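PDB 7NED: urocanate hydratase from Paenibacillus sp. Soil724D2, which catalyses NAD+-dependent addition of water to urocanate-type substrates and probably hydrates thiourocanate during the bacterial breakdown of ergothioneine. Local coordinates for residues 349-354 / 401-406; 430-435 / 492-497; 407-412 / 511-516. All blocks are in the same frame, centred on the assembly; numbering follows the deposited sequence.

Interaction 1: residues 349-354 / 401-406; sequences GPFRWV and GWFGHG. With URO ((2E)-3-(1H-imidazol-4-yl)acrylic acid), chain B.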
loop_
_atom_site.group_PDB
_atom_site.type_symbol
_atom_site.label_atom_id
_atom_site.label_comp_id
_atom_site.label_asym_id
_atom_site.label_seq_id
_atom_site.Cartn_x
_atom_site.Cartn_y
_atom_site.Cartn_z
ATOM N N GLY A 349 -12.182 -10.188 16.110
ATOM C CA GLY A 349 -10.852 -10.543 15.681
ATOM C C GLY A 349 -9.839 -10.587 16.794
ATOM O O GLY A 349 -10.167 -10.354 17.955
ATOM N N PRO A 350 -8.571 -10.872 16.444
ATOM C CA PRO A 350 -7.542 -11.246 17.444
ATOM C C PRO A 350 -6.964 -10.080 18.235
ATOM O O PRO A 350 -5.760 -9.816 18.236
ATOM C CB PRO A 350 -6.490 -11.959 16.581
ATOM C CG PRO A 350 -6.707 -11.413 15.172
ATOM C CD PRO A 350 -8.192 -11.297 15.083
ATOM N N PHE A 351 -7.830 -9.440 19.016
ATOM C CA PHE A 351 -7.430 -8.306 19.836
ATOM C C PHE A 351 -6.588 -8.799 21.013
ATOM O O PHE A 351 -6.792 -9.903 21.510
ATOM C CB PHE A 351 -8.711 -7.553 20.227
ATOM C CG PHE A 351 -8.489 -6.283 20.973
ATOM C CD1 PHE A 351 -7.926 -5.204 20.250
ATOM C CD2 PHE A 351 -9.247 -5.976 22.080
ATOM C CE1 PHE A 351 -7.779 -3.951 20.806
ATOM C CE2 PHE A 351 -9.171 -4.694 22.632
ATOM C CZ PHE A 351 -8.438 -3.663 21.984
ATOM N N ARG A 352 -5.582 -8.030 21.399
ATOM C CA ARG A 352 -4.644 -8.498 22.420
ATOM C C ARG A 352 -4.147 -7.296 23.206
ATOM O O ARG A 352 -4.232 -6.157 22.751
ATOM C CB ARG A 352 -3.477 -9.257 21.774
ATOM C CG ARG A 352 -2.731 -8.354 20.742
ATOM C CD ARG A 352 -1.732 -9.108 19.871
ATOM N NE ARG A 352 -2.321 -10.208 19.089
ATOM C CZ ARG A 352 -1.619 -10.972 18.254
ATOM N NH1 ARG A 352 -0.319 -10.733 18.059
ATOM N NH2 ARG A 352 -2.195 -11.996 17.632
ATOM N N TRP A 353 -3.600 -7.551 24.389
ATOM C CA TRP A 353 -3.075 -6.459 25.188
ATOM C C TRP A 353 -1.903 -6.964 26.005
ATOM O O TRP A 353 -1.769 -8.156 26.249
ATOM C CB TRP A 353 -4.161 -5.847 26.083
ATOM C CG TRP A 353 -5.008 -6.843 26.799
ATOM C CD1 TRP A 353 -4.872 -7.241 28.100
ATOM C CD2 TRP A 353 -6.161 -7.527 26.287
ATOM N NE1 TRP A 353 -5.867 -8.116 28.422
ATOM C CE2 TRP A 353 -6.656 -8.332 27.327
ATOM C CE3 TRP A 353 -6.814 -7.544 25.039
ATOM C CZ2 TRP A 353 -7.764 -9.159 27.176
ATOM C CZ3 TRP A 353 -7.932 -8.371 24.883
ATOM C CH2 TRP A 353 -8.397 -9.162 25.947
ATOM N N VAL A 354 -1.018 -6.048 26.374
ATOM C CA VAL A 354 0.230 -6.395 27.042
ATOM C C VAL A 354 0.386 -5.545 28.289
ATOM O O VAL A 354 0.238 -4.321 28.224
ATOM C CB VAL A 354 1.427 -6.193 26.103
ATOM C CG1 VAL A 354 2.773 -6.439 26.837
ATOM C CG2 VAL A 354 1.291 -7.139 24.899
ATOM N N GLY A 401 -7.749 -12.018 23.166
ATOM C CA GLY A 401 -9.171 -12.107 23.446
ATOM C C GLY A 401 -9.959 -11.550 22.282
ATOM O O GLY A 401 -9.907 -10.347 22.017
ATOM N N TRP A 402 -10.643 -12.417 21.543
ATOM C CA TRP A 402 -11.313 -11.986 20.321
ATOM C C TRP A 402 -12.553 -11.194 20.682
ATOM O O TRP A 402 -13.454 -11.697 21.369
ATOM C CB TRP A 402 -11.680 -13.185 19.448
ATOM C CG TRP A 402 -10.519 -13.737 18.714
ATOM C CD1 TRP A 402 -9.291 -14.032 19.228
ATOM C CD2 TRP A 402 -10.472 -14.077 17.321
ATOM N NE1 TRP A 402 -8.476 -14.534 18.236
ATOM C CE2 TRP A 402 -9.176 -14.556 17.053
ATOM C CE3 TRP A 402 -11.401 -14.013 16.274
ATOM C CZ2 TRP A 402 -8.763 -14.969 15.756
ATOM C CZ3 TRP A 402 -10.991 -14.402 14.985
ATOM C CH2 TRP A 402 -9.686 -14.883 14.744
ATOM N N PHE A 403 -12.600 -9.957 20.198
ATOM C CA PHE A 403 -13.679 -9.038 20.455
ATOM C C PHE A 403 -14.068 -8.393 19.130
ATOM O O PHE A 403 -13.231 -8.231 18.232
ATOM C CB PHE A 403 -13.252 -7.949 21.462
ATOM C CG PHE A 403 -13.335 -8.380 22.907
ATOM C CD1 PHE A 403 -14.562 -8.540 23.516
ATOM C CD2 PHE A 403 -12.190 -8.553 23.673
ATOM C CE1 PHE A 403 -14.677 -8.896 24.863
ATOM C CE2 PHE A 403 -12.303 -8.910 25.028
ATOM C CZ PHE A 403 -13.551 -9.066 25.610
ATOM N N GLY A 404 -15.329 -7.969 19.022
ATOM C CA GLY A 404 -15.796 -7.284 17.840
ATOM C C GLY A 404 -16.030 -5.793 18.031
ATOM O O GLY A 404 -15.504 -5.145 18.952
ATOM N N HIS A 405 -16.857 -5.236 17.146
ATOM C CA HIS A 405 -17.022 -3.790 17.076
ATOM C C HIS A 405 -17.707 -3.268 18.332
ATOM O O HIS A 405 -18.765 -3.762 18.731
ATOM C CB HIS A 405 -17.841 -3.417 15.837
ATOM C CG HIS A 405 -18.039 -1.945 15.681
ATOM N ND1 HIS A 405 -17.044 -1.106 15.225
ATOM C CD2 HIS A 405 -19.101 -1.152 15.959
ATOM C CE1 HIS A 405 -17.488 0.138 15.218
ATOM N NE2 HIS A 405 -18.738 0.136 15.647
ATOM N N GLY A 406 -17.126 -2.239 18.928
ATOM C CA GLY A 406 -17.660 -1.626 20.118
ATOM C C GLY A 406 -17.132 -2.304 21.366
ATOM O O GLY A 406 -16.783 -1.624 22.330
HETATM O OAA URO B . -0.414 -13.421 16.343
HETATM C CAI URO B . 0.680 -12.971 15.797
HETATM O OAB URO B . 1.442 -12.291 16.361
HETATM C CAC URO B . 0.971 -13.292 14.391
HETATM C CAD URO B . 0.136 -14.028 13.705
HETATM C CAJ URO B . 0.578 -14.238 12.377
HETATM C CAF URO B . 0.138 -15.167 11.483
HETATM N NAH URO B . 0.931 -15.184 10.367
HETATM C CAE URO B . 1.839 -14.261 10.587
HETATM N NAG URO B . 1.672 -13.662 11.787
#
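The segment that carries Arg352 of the urocanate pocket is pinned at Gly349, which forms a single antiparallel hydrogen-bonded bridge with Phe403. Gly349 N donates to Phe403 O over 3.1 Å, while the return bond from Phe403 N to Gly349 O is weak. A third backbone bond, Gly401 N to Phe351 O, is shorter at 2.9 Å. Pro350, the centre of an inverse gamma turn, is laid over one face of the Trp402 indole: its CA stands 3.6 Å from the centroid of the five-membered ring, only 16° off the normal. Gly349 CA makes a second CH-pi contact, over the six-membered ring. With Trp402 CG beside the backbone N (chi1 -77°), the indole runs along the Gly349-Pro350 peptide. In the mixed sheet, strand 351-355 lies between strands 428-441 and 398-400, and segment 401-406 is the loop leaving the latter. There Trp353 CH2 meets the edge of the Phe403 ring, 4.0 Å from CE2, and packs against Gly401 CA, where a CB would collide with the indole. Arg352 takes another course. Bent at chi3 (58°), it offers its two terminal nitrogens to the ligand carboxylate, NH1 to urocanate OAB at 2.9 Å and NH2 to urocanate OAA at 2.6 Å. NH1 also bonds Gln128 O, and Thr123 OG1 is a further hydrogen-bond partner of urocanate.

Interaction 2: residues 430-435 / 492-497; sequences FSRDHL and AGVTLV. With URO ((2E)-3-(1H-imidazol-4-yl)acrylic acid), chain B.
Phe430 and Leu496 exchange a pair of nearly straight backbone hydrogen bonds, Phe430 N to Leu496 O at 2.8 Å and Leu496 N to Phe430 O at 2.9 Å, illustrating an antiparallel hydrogen-bonded pair. Two residues further on, a regular ladder would bring Arg432 N to Val494 O. Instead Ser431 OG serves that carbonyl, at 2.8 Å; the hydroxyl reaches it by standing anti to the backbone N (chi1 -176°). Side chains thus take over from the backbone where the regular pairing of strand 428-441 with strand 490-498 is interrupted. Arg432 NH1 donates to Ala492 O at 3.0 Å, on a lone pair in the carbonyl plane, and also to Asp433 O at 3.1 Å. Both acceptors lie in the plane of the guanidinium, so the two bonds fix how the group is turned; NH2 adds a weak bond to Ala492 O, and NE forms a salt bridge with Asp515. His434 N meets Asp433 OD1 at 2.7 Å from above the carboxylate plane, while Asp433 OD2 approaches urocanate CAD to 3.0 Å. The His434 ring is fixed at both nitrogens, ND1 by Ser491 OG and NE2 by Gln128 OE1, and the same Gln128 amide bonds Thr495 OG1 through its NE2. One face of the ring rests on Gly493 CA, 3.8 Å from the ring centroid; a CB there would run into His434 NE2. In the mixed sheet, strand 428-441 lies between strands 351-355 and 490-498, with strand 475-480 beyond. Helix 502-525 packs on Leu496 and Val494, helix 459-469 on Ala492, Val494 and Arg432, and helix 17-31 on Thr495 and Val497 from the other side of the sheet.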
loop_
_atom_site.group_PDB
_atom_site.type_symbol
_atom_site.label_atom_id
_atom_site.label_comp_id
_atom_site.label_asym_id
_atom_site.label_seq_id
_atom_site.Cartn_x
_atom_site.Cartn_y
_atom_site.Cartn_z
ATOM N N PHE A 430 -2.419 -2.117 23.577
ATOM C CA PHE A 430 -3.430 -2.862 22.838
ATOM C C PHE A 430 -2.985 -3.041 21.393
ATOM O O PHE A 430 -2.462 -2.114 20.769
ATOM C CB PHE A 430 -4.774 -2.142 22.855
ATOM C CG PHE A 430 -5.499 -2.247 24.165
ATOM C CD1 PHE A 430 -5.355 -1.263 25.145
ATOM C CD2 PHE A 430 -6.312 -3.367 24.429
ATOM C CE1 PHE A 430 -6.043 -1.393 26.376
ATOM C CE2 PHE A 430 -6.983 -3.483 25.610
ATOM C CZ PHE A 430 -6.830 -2.504 26.601
ATOM N N SER A 431 -3.200 -4.227 20.851
ATOM C CA SER A 431 -2.918 -4.369 19.425
ATOM C C SER A 431 -3.747 -5.540 18.914
ATOM O O SER A 431 -4.801 -5.864 19.478
ATOM C CB SER A 431 -1.407 -4.519 19.180
ATOM O OG SER A 431 -1.103 -4.573 17.774
ATOM N N ARG A 432 -3.300 -6.144 17.823
ATOM C CA ARG A 432 -4.022 -7.273 17.287
ATOM C C ARG A 432 -3.135 -7.898 16.227
ATOM O O ARG A 432 -2.161 -7.299 15.766
ATOM C CB ARG A 432 -5.374 -6.857 16.698
ATOM C CG ARG A 432 -5.226 -5.668 15.659
ATOM C CD ARG A 432 -6.406 -5.565 14.648
ATOM N NE ARG A 432 -6.281 -4.346 13.830
ATOM C CZ ARG A 432 -5.453 -4.216 12.788
ATOM N NH1 ARG A 432 -4.676 -5.232 12.438
ATOM N NH2 ARG A 432 -5.405 -3.063 12.091
ATOM N N ASP A 433 -3.476 -9.118 15.859
ATOM C CA ASP A 433 -2.886 -9.665 14.649
ATOM C C ASP A 433 -3.380 -8.861 13.454
ATOM O O ASP A 433 -4.365 -8.122 13.549
ATOM C CB ASP A 433 -3.260 -11.145 14.489
ATOM C CG ASP A 433 -2.380 -11.860 13.455
ATOM O OD1 ASP A 433 -1.388 -11.262 12.957
ATOM O OD2 ASP A 433 -2.673 -13.026 13.152
ATOM N N HIS A 434 -2.724 -9.040 12.302
ATOM C CA HIS A 434 -3.255 -8.393 11.090
ATOM C C HIS A 434 -4.359 -9.208 10.457
ATOM O O HIS A 434 -5.031 -8.711 9.543
ATOM C CB HIS A 434 -2.161 -8.170 10.049
ATOM C CG HIS A 434 -1.060 -7.273 10.519
ATOM N ND1 HIS A 434 -0.156 -6.708 9.646
ATOM C CD2 HIS A 434 -0.704 -6.853 11.759
ATOM C CE1 HIS A 434 0.695 -5.951 10.323
ATOM N NE2 HIS A 434 0.387 -6.024 11.608
ATOM N N LEU A 435 -4.561 -10.445 10.934
ATOM C CA LEU A 435 -5.648 -11.306 10.466
ATOM C C LEU A 435 -6.929 -10.755 11.080
ATOM O O LEU A 435 -7.408 -11.217 12.119
ATOM C CB LEU A 435 -5.397 -12.765 10.870
ATOM C CG LEU A 435 -6.328 -13.803 10.226
ATOM C CD1 LEU A 435 -5.883 -14.154 8.792
ATOM C CD2 LEU A 435 -6.430 -15.040 11.162
ATOM N N ALA A 492 -2.279 -4.521 7.428
ATOM C CA ALA A 492 -2.075 -3.317 8.226
ATOM C C ALA A 492 -2.270 -3.650 9.693
ATOM O O ALA A 492 -3.106 -4.488 10.040
ATOM C CB ALA A 492 -3.042 -2.175 7.802
ATOM N N GLY A 493 -1.471 -3.012 10.559
ATOM C CA GLY A 493 -1.561 -3.243 11.986
ATOM C C GLY A 493 -1.647 -1.914 12.708
ATOM O O GLY A 493 -1.468 -0.853 12.108
ATOM N N VAL A 494 -1.936 -1.985 14.002
ATOM C CA VAL A 494 -2.159 -0.778 14.797
ATOM C C VAL A 494 -1.820 -1.087 16.252
ATOM O O VAL A 494 -2.099 -2.182 16.740
ATOM C CB VAL A 494 -3.612 -0.275 14.642
ATOM C CG1 VAL A 494 -4.627 -1.307 15.256
ATOM C CG2 VAL A 494 -3.774 1.109 15.280
ATOM N N THR A 495 -1.168 -0.154 16.932
ATOM C CA THR A 495 -0.904 -0.301 18.371
ATOM C C THR A 495 -1.414 0.947 19.064
ATOM O O THR A 495 -1.269 2.065 18.536
ATOM C CB THR A 495 0.596 -0.470 18.658
ATOM O OG1 THR A 495 1.061 -1.665 18.022
ATOM C CG2 THR A 495 0.854 -0.551 20.135
ATOM N N LEU A 496 -2.038 0.745 20.222
ATOM C CA LEU A 496 -2.533 1.805 21.092
ATOM C C LEU A 496 -1.904 1.640 22.455
ATOM O O LEU A 496 -1.674 0.508 22.903
ATOM C CB LEU A 496 -4.052 1.767 21.233
ATOM C CG LEU A 496 -4.780 2.144 19.936
ATOM C CD1 LEU A 496 -6.206 1.596 19.995
ATOM C CD2 LEU A 496 -4.792 3.685 19.762
ATOM N N VAL A 497 -1.628 2.762 23.118
ATOM C CA VAL A 497 -1.078 2.734 24.473
ATOM C C VAL A 497 -2.133 3.326 25.384
ATOM O O VAL A 497 -2.500 4.501 25.243
ATOM C CB VAL A 497 0.240 3.510 24.586
ATOM C CG1 VAL A 497 0.778 3.404 26.043
ATOM C CG2 VAL A 497 1.247 3.006 23.566
HETATM O OAA URO B . -0.414 -13.421 16.343
HETATM C CAI URO B . 0.680 -12.971 15.797
HETATM O OAB URO B . 1.442 -12.291 16.361
HETATM C CAC URO B . 0.971 -13.292 14.391
HETATM C CAD URO B . 0.136 -14.028 13.705
HETATM C CAJ URO B . 0.578 -14.238 12.377
HETATM C CAF URO B . 0.138 -15.167 11.483
HETATM N NAH URO B . 0.931 -15.184 10.367
HETATM C CAE URO B . 1.839 -14.261 10.587
HETATM N NAG URO B . 1.672 -13.662 11.787
#

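Interaction 3: residues 407-412 / 511-516; sequences DRTKLA and TLNNDT
The ion pair of Arg408 and Asp515 is long and is bridged from the side by a water. NH1 and OD2 are 3.7 Å apart, and water 1 bridges them, accepting from Arg408 NH1 at 2.7 Å and donating to Asp515 OD2 at 2.7 Å. The guanidinium and carboxylate planes stand 70° apart. Both groups have closer partners: Arg408 NH2 forms a salt bridge with Asp436 and NE bonds Phe403 O, while Asp515 OD2 pairs with Arg432. Thr516 lays its methyl over a face of the guanidinium, CG2 lying 3.3 Å from Arg408 NE. Its hydroxyl, between the backbone N and the carbonyl carbon (chi1 51°), turns back to Leu512 O and also bonds His405 ND1. The two helix segments run antiparallel at 159°, their axes 8.5 Å apart, and Leu512 points its CB at the partner helix. Near their other flank, Thr409 OG1 donates to Asn513 OD1 at 2.7 Å from above the amide plane and accepts from water 2, which has a weak second bond to Leu512 O. With a valine in place of Thr409, Asn513 OD1 would probably lose its donor from helix 407-420, and water 2 its stronger acceptor. Since Arg408 has two acidic neighbours and Asp515 two basic ones, their charges are likely to be mutually stabilised in this buried interface.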
loop_
_atom_site.group_PDB
_atom_site.type_symbol
_atom_site.label_atom_id
_atom_site.label_comp_id
_atom_site.label_asym_id
_atom_site.label_seq_id
_atom_site.Cartn_x
_atom_site.Cartn_y
_atom_site.Cartn_z
ATOM N N ASP A 407 -17.041 -3.631 21.355
ATOM C CA ASP A 407 -16.461 -4.345 22.497
ATOM C C ASP A 407 -14.978 -4.026 22.667
ATOM O O ASP A 407 -14.514 -3.804 23.800
ATOM C CB ASP A 407 -16.664 -5.850 22.337
ATOM C CG ASP A 407 -18.078 -6.279 22.638
ATOM O OD1 ASP A 407 -18.863 -5.448 23.133
ATOM O OD2 ASP A 407 -18.416 -7.442 22.362
ATOM N N ARG A 408 -14.209 -3.975 21.565
ATOM C CA ARG A 408 -12.805 -3.587 21.705
ATOM C C ARG A 408 -12.711 -2.243 22.394
ATOM O O ARG A 408 -11.901 -2.046 23.310
ATOM C CB ARG A 408 -12.084 -3.536 20.342
ATOM C CG ARG A 408 -11.927 -4.878 19.717
ATOM C CD ARG A 408 -11.024 -4.874 18.502
ATOM N NE ARG A 408 -11.396 -5.978 17.619
ATOM C CZ ARG A 408 -10.791 -6.231 16.471
ATOM N NH1 ARG A 408 -9.774 -5.454 16.097
ATOM N NH2 ARG A 408 -11.209 -7.218 15.687
ATOM N N THR A 409 -13.544 -1.295 21.950
ATOM C CA THR A 409 -13.513 0.053 22.503
ATOM C C THR A 409 -13.886 0.040 23.982
ATOM O O THR A 409 -13.223 0.673 24.808
ATOM C CB THR A 409 -14.484 0.927 21.707
ATOM O OG1 THR A 409 -14.088 0.916 20.326
ATOM C CG2 THR A 409 -14.524 2.365 22.253
ATOM N N LYS A 410 -14.974 -0.654 24.314
ATOM C CA LYS A 410 -15.409 -0.803 25.706
ATOM C C LYS A 410 -14.279 -1.322 26.595
ATOM O O LYS A 410 -13.995 -0.766 27.668
ATOM C CB LYS A 410 -16.616 -1.748 25.743
ATOM C CG LYS A 410 -17.051 -2.131 27.141
ATOM C CD LYS A 410 -18.381 -2.828 27.099
ATOM C CE LYS A 410 -18.738 -3.353 28.503
ATOM N NZ LYS A 410 -19.945 -4.237 28.376
ATOM N N LEU A 411 -13.643 -2.416 26.182
ATOM C CA LEU A 411 -12.534 -2.956 26.966
ATOM C C LEU A 411 -11.420 -1.924 27.129
ATOM O O LEU A 411 -10.926 -1.687 28.234
ATOM C CB LEU A 411 -12.003 -4.208 26.284
ATOM C CG LEU A 411 -10.792 -4.806 26.977
ATOM C CD1 LEU A 411 -11.119 -5.233 28.455
ATOM C CD2 LEU A 411 -10.387 -6.006 26.168
ATOM N N ALA A 412 -10.979 -1.326 26.023
ATOM C CA ALA A 412 -9.812 -0.455 26.097
ATOM C C ALA A 412 -10.096 0.784 26.945
ATOM O O ALA A 412 -9.218 1.245 27.692
ATOM C CB ALA A 412 -9.357 -0.058 24.682
ATOM N N THR A 511 -9.660 5.327 17.465
ATOM C CA THR A 511 -8.987 4.285 16.701
ATOM C C THR A 511 -9.756 2.973 16.722
ATOM O O THR A 511 -9.934 2.335 15.678
ATOM C CB THR A 511 -7.570 4.055 17.230
ATOM O OG1 THR A 511 -6.754 5.163 16.843
ATOM C CG2 THR A 511 -6.986 2.815 16.609
ATOM N N LEU A 512 -10.183 2.522 17.906
ATOM C CA LEU A 512 -10.795 1.200 17.969
ATOM C C LEU A 512 -12.156 1.185 17.255
ATOM O O LEU A 512 -12.479 0.229 16.542
ATOM C CB LEU A 512 -10.898 0.739 19.440
ATOM C CG LEU A 512 -9.502 0.426 20.042
ATOM C CD1 LEU A 512 -9.534 0.199 21.580
ATOM C CD2 LEU A 512 -8.825 -0.780 19.340
ATOM N N ASN A 513 -12.975 2.230 17.421
ATOM C CA ASN A 513 -14.239 2.247 16.673
ATOM C C ASN A 513 -13.995 2.213 15.160
ATOM O O ASN A 513 -14.768 1.608 14.415
ATOM C CB ASN A 513 -15.061 3.481 17.010
ATOM C CG ASN A 513 -15.713 3.414 18.365
ATOM O OD1 ASN A 513 -15.909 2.336 18.953
ATOM N ND2 ASN A 513 -16.125 4.582 18.846
ATOM N N ASN A 514 -12.945 2.880 14.681
ATOM C CA ASN A 514 -12.696 2.896 13.231
ATOM C C ASN A 514 -11.933 1.671 12.754
ATOM O O ASN A 514 -12.068 1.271 11.588
ATOM C CB ASN A 514 -11.913 4.166 12.831
ATOM C CG ASN A 514 -12.710 5.422 13.057
ATOM O OD1 ASN A 514 -13.920 5.338 13.293
ATOM N ND2 ASN A 514 -12.043 6.590 13.057
ATOM N N ASP A 515 -11.116 1.077 13.619
ATOM C CA ASP A 515 -10.412 -0.137 13.231
ATOM C C ASP A 515 -11.402 -1.272 13.023
ATOM O O ASP A 515 -11.357 -1.960 11.999
ATOM C CB ASP A 515 -9.368 -0.486 14.284
ATOM C CG ASP A 515 -8.395 -1.559 13.814
ATOM O OD1 ASP A 515 -7.852 -1.457 12.690
ATOM O OD2 ASP A 515 -8.154 -2.520 14.589
ATOM N N THR A 516 -12.363 -1.437 13.945
ATOM C CA THR A 516 -13.391 -2.440 13.705
ATOM C C THR A 516 -14.453 -1.937 12.740
ATOM O O THR A 516 -14.976 -2.727 11.952
ATOM C CB THR A 516 -14.044 -2.887 15.026
ATOM O OG1 THR A 516 -14.475 -1.753 15.780
ATOM C CG2 THR A 516 -13.009 -3.646 15.844
HETATM O O HOH W 1 -8.164 -3.499 17.108
HETATM O O HOH W 2 -14.447 -1.305 18.749
#

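Overall arrangement
The three contacts form a continuous block beside the substrate. Interactions 1 and 2, centred 9 Å apart, lie on neighbouring strands joined by a probable hydrogen bond from Ser431 N to Arg352 O (2.9 Å), and both touch urocanate: Arg352 at its carboxylate, Asp433 alongside its acrylate chain. Interaction 3 joins two of the helices packed on the sheet, its Arg408 side chain about 12 Å from the ligand. It meets interaction 1, 8 Å away between centres, where His405 ND1 lies 2.7 Å from Thr516 OG1. Its link to interaction 2 is the Arg432 NE to Asp515 OD2 salt bridge, also 2.7 Å. Along the chain, interaction 2 is nested within the loop that interaction 3 closes.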